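Local coordinates for protein antigen TpF1 (PDB 2FJC) that binds ferric iron as a mini-ferritin of the Dps family and probably oxidises iron, and may also have a structural role in the outer membrane, at residues Ala66-Gln71 / Asp129-Gly134; Cys15-Gln20 / Ser114-Gln119. All coordinates share one frame; numbering follows the deposited sequence.

Contact 1: Ala66-Gln71 / Asp129-Gly134; sequences AERLLQ and DAVTDG. With FE (Fe (III) ion), chain R.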
loop_
_atom_site.group_PDB
_atom_site.type_symbol
_atom_site.label_atom_id
_atom_site.label_comp_id
_atom_site.label_asym_id
_atom_site.label_seq_id
_atom_site.Cartn_x
_atom_site.Cartn_y
_atom_site.Cartn_z
ATOM N N ALA B 66 8.372 -9.087 28.784
ATOM C CA ALA B 66 8.196 -8.183 29.910
ATOM C C ALA B 66 6.706 -8.005 30.195
ATOM O O ALA B 66 6.276 -7.958 31.347
ATOM C CB ALA B 66 8.819 -6.841 29.605
ATOM N N GLU B 67 5.918 -7.904 29.134
ATOM C CA GLU B 67 4.487 -7.725 29.285
ATOM C C GLU B 67 3.806 -8.973 29.812
ATOM O O GLU B 67 2.793 -8.883 30.504
ATOM C CB GLU B 67 3.860 -7.323 27.959
ATOM C CG GLU B 67 3.355 -5.900 27.970
ATOM C CD GLU B 67 3.843 -5.104 26.780
ATOM O OE1 GLU B 67 3.698 -5.591 25.636
ATOM O OE2 GLU B 67 4.364 -3.991 26.993
ATOM N N ARG B 68 4.349 -10.138 29.474
ATOM C CA ARG B 68 3.769 -11.375 29.957
ATOM C C ARG B 68 3.991 -11.412 31.462
ATOM O O ARG B 68 3.124 -11.822 32.233
ATOM C CB ARG B 68 4.437 -12.579 29.293
ATOM C CG ARG B 68 3.895 -13.920 29.772
ATOM C CD ARG B 68 2.378 -13.932 29.742
ATOM N NE ARG B 68 1.823 -15.187 30.243
ATOM C CZ ARG B 68 0.548 -15.345 30.583
ATOM N NH1 ARG B 68 -0.294 -14.322 30.474
ATOM N NH2 ARG B 68 0.119 -16.511 31.043
ATOM N N LEU B 69 5.169 -10.961 31.866
ATOM C CA LEU B 69 5.537 -10.903 33.262
ATOM C C LEU B 69 4.537 -10.003 33.996
ATOM O O LEU B 69 4.079 -10.320 35.096
ATOM C CB LEU B 69 6.947 -10.342 33.368
ATOM C CG LEU B 69 7.737 -10.462 34.658
ATOM C CD1 LEU B 69 7.736 -11.890 35.157
ATOM C CD2 LEU B 69 9.162 -10.002 34.370
ATOM N N LEU B 70 4.196 -8.880 33.380
ATOM C CA LEU B 70 3.242 -7.956 33.981
ATOM C C LEU B 70 1.883 -8.632 34.137
ATOM O O LEU B 70 1.215 -8.484 35.156
ATOM C CB LEU B 70 3.094 -6.702 33.111
ATOM C CG LEU B 70 4.347 -5.838 32.999
ATOM C CD1 LEU B 70 4.135 -4.710 32.005
ATOM C CD2 LEU B 70 4.680 -5.297 34.379
ATOM N N GLN B 71 1.479 -9.375 33.113
ATOM C CA GLN B 71 0.213 -10.075 33.135
ATOM C C GLN B 71 0.168 -11.099 34.251
ATOM O O GLN B 71 -0.885 -11.323 34.842
ATOM C CB GLN B 71 -0.025 -10.772 31.798
ATOM C CG GLN B 71 -0.184 -9.819 30.658
ATOM C CD GLN B 71 -0.055 -10.496 29.334
ATOM O OE1 GLN B 71 0.273 -9.856 28.341
ATOM N NE2 GLN B 71 -0.310 -11.796 29.300
ATOM N N ASP B 129 0.595 -23.249 31.795
ATOM C CA ASP B 129 0.632 -21.844 31.392
ATOM C C ASP B 129 0.769 -21.808 29.862
ATOM O O ASP B 129 1.843 -21.531 29.314
ATOM C CB ASP B 129 1.814 -21.127 32.053
ATOM C CG ASP B 129 1.789 -19.621 31.817
ATOM O OD1 ASP B 129 1.064 -19.176 30.895
ATOM O OD2 ASP B 129 2.500 -18.880 32.550
ATOM N N ALA B 130 -0.337 -22.097 29.186
ATOM C CA ALA B 130 -0.386 -22.147 27.731
ATOM C C ALA B 130 0.101 -20.865 27.057
ATOM O O ALA B 130 0.884 -20.919 26.105
ATOM C CB ALA B 130 -1.810 -22.486 27.275
ATOM N N VAL B 131 -0.347 -19.716 27.553
ATOM C CA VAL B 131 0.060 -18.441 26.978
ATOM C C VAL B 131 1.575 -18.239 27.010
ATOM O O VAL B 131 2.193 -17.923 25.993
ATOM C CB VAL B 131 -0.618 -17.256 27.694
ATOM C CG1 VAL B 131 0.015 -15.946 27.270
ATOM C CG2 VAL B 131 -2.094 -17.241 27.367
ATOM N N THR B 132 2.180 -18.411 28.177
ATOM C CA THR B 132 3.622 -18.238 28.273
ATOM C C THR B 132 4.318 -19.246 27.367
ATOM O O THR B 132 5.316 -18.940 26.725
ATOM C CB THR B 132 4.108 -18.431 29.709
ATOM O OG1 THR B 132 3.501 -17.442 30.545
ATOM C CG2 THR B 132 5.626 -18.300 29.782
ATOM N N ASP B 133 3.767 -20.446 27.306
ATOM C CA ASP B 133 4.317 -21.510 26.479
ATOM C C ASP B 133 4.396 -21.026 25.034
ATOM O O ASP B 133 5.442 -21.086 24.399
ATOM C CB ASP B 133 3.407 -22.732 26.574
ATOM C CG ASP B 133 3.985 -23.956 25.900
ATOM O OD1 ASP B 133 4.929 -23.820 25.087
ATOM O OD2 ASP B 133 3.470 -25.067 26.178
ATOM N N GLY B 134 3.268 -20.544 24.526
ATOM C CA GLY B 134 3.197 -20.052 23.162
ATOM C C GLY B 134 4.123 -18.877 22.888
ATOM O O GLY B 134 4.755 -18.797 21.831
HETATM FE FE FE R . 4.792 -2.734 24.939
#
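Arg68 reaches across from the end of helix 44-71 and lays its guanidinium against the first turn of helix 130-154, where Asp129, Val131 and Thr132 each meet a different part of it. The side chain leaves its helix with CG anti to the backbone N (chi1 179°) and bends once, at chi2, before running out to its partners. Arg68 NE points at Thr132 OG1, 2.8 Å away, along an almost straight bond (N-H...O 177°) that lies in the guanidinium plane. Further along the same edge, Arg68 NH2 donates to Asp129 OD1 at 2.8 Å in a salt bridge that enters on the syn side of the carboxylate, although the two flat groups are turned 63° from each other. Val131 works on a face instead: its CG1 sits over the centre of the guanidinium, 3.4 Å from Arg68 CZ.

Asp129 is the N-cap of helix 130-154. Its OD1 accepts from Thr132 N at 3.0 Å, and that donor arrives from the face of the carboxylate opposite to Arg68 NH2. Thr132 OG1, which takes the Arg68 NE bond, donates in turn to Asp129 OD2, 2.7 Å off; three donors on two oxygens help fix the carboxylate's rotation. Arg68 thus ties the C-terminal end of helix 44-71 to the N-cap of helix 130-154 in the four-helix bundle.

One residue back, Glu67 sends its carboxylate away from the Arg68 guanidinium, and Glu67 OE2 binds the iron at 2.4 Å. Asp63 of the same chain and His36 of a neighbouring subunit complete the protein ligands, an intersubunit Dps iron site consistent with a ferroxidase centre.

Contact 2: Cys15-Gln20 / Ser114-Gln119; sequences CEQLRQ and STRFSQ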
loop_
_atom_site.group_PDB
_atom_site.type_symbol
_atom_site.label_atom_id
_atom_site.label_comp_id
_atom_site.label_asym_id
_atom_site.label_seq_id
_atom_site.Cartn_x
_atom_site.Cartn_y
_atom_site.Cartn_z
ATOM N N CYS B 15 7.997 -16.668 36.483
ATOM C CA CYS B 15 8.288 -15.241 36.563
ATOM C C CYS B 15 9.775 -14.989 36.749
ATOM O O CYS B 15 10.324 -14.037 36.202
ATOM C CB CYS B 15 7.536 -14.594 37.725
ATOM S SG CYS B 15 5.792 -14.374 37.413
ATOM N N GLU B 16 10.427 -15.843 37.530
ATOM C CA GLU B 16 11.855 -15.687 37.773
ATOM C C GLU B 16 12.609 -15.878 36.452
ATOM O O GLU B 16 13.553 -15.160 36.155
ATOM C CB GLU B 16 12.333 -16.700 38.819
ATOM C CG GLU B 16 13.572 -16.247 39.591
ATOM C CD GLU B 16 13.481 -14.783 40.047
ATOM O OE1 GLU B 16 12.460 -14.411 40.666
ATOM O OE2 GLU B 16 14.430 -14.003 39.783
ATOM N N GLN B 17 12.178 -16.853 35.665
ATOM C CA GLN B 17 12.789 -17.120 34.371
ATOM C C GLN B 17 12.557 -15.926 33.453
ATOM O O GLN B 17 13.489 -15.429 32.811
ATOM C CB GLN B 17 12.171 -18.374 33.750
ATOM C CG GLN B 17 12.727 -19.688 34.287
ATOM C CD GLN B 17 14.173 -19.900 33.872
ATOM O OE1 GLN B 17 14.467 -20.203 32.706
ATOM N NE2 GLN B 17 15.092 -19.721 34.819
ATOM N N LEU B 18 11.308 -15.465 33.399
ATOM C CA LEU B 18 10.939 -14.322 32.569
ATOM C C LEU B 18 11.778 -13.085 32.908
ATOM O O LEU B 18 12.266 -12.399 32.014
ATOM C CB LEU B 18 9.450 -14.026 32.732
ATOM C CG LEU B 18 8.515 -14.618 31.673
ATOM C CD1 LEU B 18 8.991 -15.978 31.190
ATOM C CD2 LEU B 18 7.124 -14.697 32.250
ATOM N N ARG B 19 11.950 -12.812 34.196
ATOM C CA ARG B 19 12.743 -11.672 34.642
ATOM C C ARG B 19 14.147 -11.771 34.089
ATOM O O ARG B 19 14.729 -10.776 33.668
ATOM C CB ARG B 19 12.806 -11.609 36.174
ATOM C CG ARG B 19 11.630 -10.864 36.798
ATOM C CD ARG B 19 11.549 -11.064 38.302
ATOM N NE ARG B 19 12.785 -10.706 38.999
ATOM C CZ ARG B 19 13.207 -9.459 39.213
ATOM N NH1 ARG B 19 12.496 -8.422 38.778
ATOM N NH2 ARG B 19 14.335 -9.246 39.885
ATOM N N GLN B 20 14.699 -12.974 34.083
ATOM C CA GLN B 20 16.034 -13.149 33.562
ATOM C C GLN B 20 16.051 -12.955 32.047
ATOM O O GLN B 20 16.988 -12.375 31.503
ATOM C CB GLN B 20 16.594 -14.523 33.904
ATOM C CG GLN B 20 17.979 -14.688 33.317
ATOM C CD GLN B 20 18.665 -15.948 33.753
ATOM O OE1 GLN B 20 18.214 -17.059 33.438
ATOM N NE2 GLN B 20 19.774 -15.794 34.484
ATOM N N SER B 114 18.471 -19.728 23.783
ATOM C CA SER B 114 17.659 -20.858 23.382
ATOM C C SER B 114 17.530 -21.904 24.491
ATOM O O SER B 114 16.429 -22.370 24.776
ATOM C CB SER B 114 18.243 -21.499 22.129
ATOM O OG SER B 114 17.393 -22.516 21.627
ATOM N N THR B 115 18.643 -22.277 25.120
ATOM C CA THR B 115 18.564 -23.266 26.179
ATOM C C THR B 115 17.805 -22.677 27.381
ATOM O O THR B 115 17.024 -23.370 28.033
ATOM C CB THR B 115 19.970 -23.758 26.611
ATOM O OG1 THR B 115 20.675 -22.698 27.260
ATOM C CG2 THR B 115 20.772 -24.212 25.404
ATOM N N ARG B 116 18.016 -21.397 27.661
ATOM C CA ARG B 116 17.317 -20.781 28.775
ATOM C C ARG B 116 15.815 -20.693 28.499
ATOM O O ARG B 116 15.003 -20.981 29.373
ATOM C CB ARG B 116 17.893 -19.396 29.083
ATOM C CG ARG B 116 19.331 -19.470 29.576
ATOM C CD ARG B 116 19.537 -18.632 30.825
ATOM N NE ARG B 116 18.680 -19.068 31.922
ATOM C CZ ARG B 116 18.767 -20.258 32.508
ATOM N NH1 ARG B 116 17.943 -20.573 33.501
ATOM N NH2 ARG B 116 19.683 -21.132 32.107
ATOM N N PHE B 117 15.446 -20.313 27.281
ATOM C CA PHE B 117 14.036 -20.212 26.919
ATOM C C PHE B 117 13.365 -21.575 26.944
ATOM O O PHE B 117 12.206 -21.695 27.332
ATOM C CB PHE B 117 13.857 -19.596 25.529
ATOM C CG PHE B 117 14.000 -18.097 25.499
ATOM C CD1 PHE B 117 13.261 -17.294 26.354
ATOM C CD2 PHE B 117 14.856 -17.485 24.596
ATOM C CE1 PHE B 117 13.372 -15.907 26.307
ATOM C CE2 PHE B 117 14.971 -16.102 24.545
ATOM C CZ PHE B 117 14.226 -15.313 25.404
ATOM N N SER B 118 14.092 -22.605 26.524
ATOM C CA SER B 118 13.548 -23.953 26.524
ATOM C C SER B 118 13.163 -24.398 27.936
ATOM O O SER B 118 12.165 -25.088 28.119
ATOM C CB SER B 118 14.552 -24.937 25.932
ATOM O OG SER B 118 14.568 -24.862 24.523
ATOM N N GLN B 119 13.949 -24.003 28.930
ATOM C CA GLN B 119 13.638 -24.386 30.299
ATOM C C GLN B 119 12.306 -23.764 30.690
ATOM O O GLN B 119 11.479 -24.401 31.338
ATOM C CB GLN B 119 14.734 -23.917 31.258
ATOM C CG GLN B 119 16.119 -24.370 30.851
ATOM C CD GLN B 119 17.202 -23.818 31.757
ATOM O OE1 GLN B 119 17.158 -22.652 32.165
ATOM N NE2 GLN B 119 18.191 -24.651 32.067
#
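Gln17 and Gln20 face Arg116 across two antiparallel helices of the ferritin-like four-helix bundle, 8-38 and 99-127; the axes of segments 15-20 and 114-119 pass 10.3 Å apart, with 157° between their directions. The closer-fitting part is the meeting of Gln20 with Arg116. Stretched out nearly straight from its helix, Gln20 carries its amide oxygen over to the arginine, whose chain is bent at chi2 and chi3. Amide and guanidinium planes stand 79° apart, and Gln20 OE1 also lies 3.3 Å from Arg116 CD, beside the end of the aliphatic chain. The nitrogen end of the Gln20 amide has a weak bond to the carbonyl of Leu86.

Toward Gln17 and Gln119 the contact slackens. Gln17 bends at chi2 and crosses Arg116 at about a right angle, bringing its amide to the edge of the guanidinium, while exposed Gln119 lies at the margin beside the Gln17 amide. This polar group lies on the surface of the bundle; beneath it Leu18 and Phe117 leave their helices away from the facing segment and pack in the interior, Phe117 against Ile136, Ile139, Leu140 and Leu143 of helix 130-154. Bridging the two segments on the tighter side is the hydrogen bond from Arg116 NE to Gln20 OE1 at 2.6 Å, weak, its N-H...O angle only 127°.

The two contacts lie 12 Å apart, centre to centre, within one four-helix bundle, and between them they use all four long helices. Along the chain their segments alternate: 15-20, then 66-71, 114-119 and 129-134, with helix 99-127 leading into helix 130-154. Contact 1 is mostly buried, joins helices 44-71 and 130-154 next to the iron site and has neighbouring subunits at hand, whereas contact 2 joins helices 8-38 and 99-127 in a polar surface seam that no other chain touches. Leu69 links the two pairs, its CD1 lying 3.5 Å from Cys15 O and its CD2 packing on Arg19; Arg68 CG also comes near Leu18 CD2.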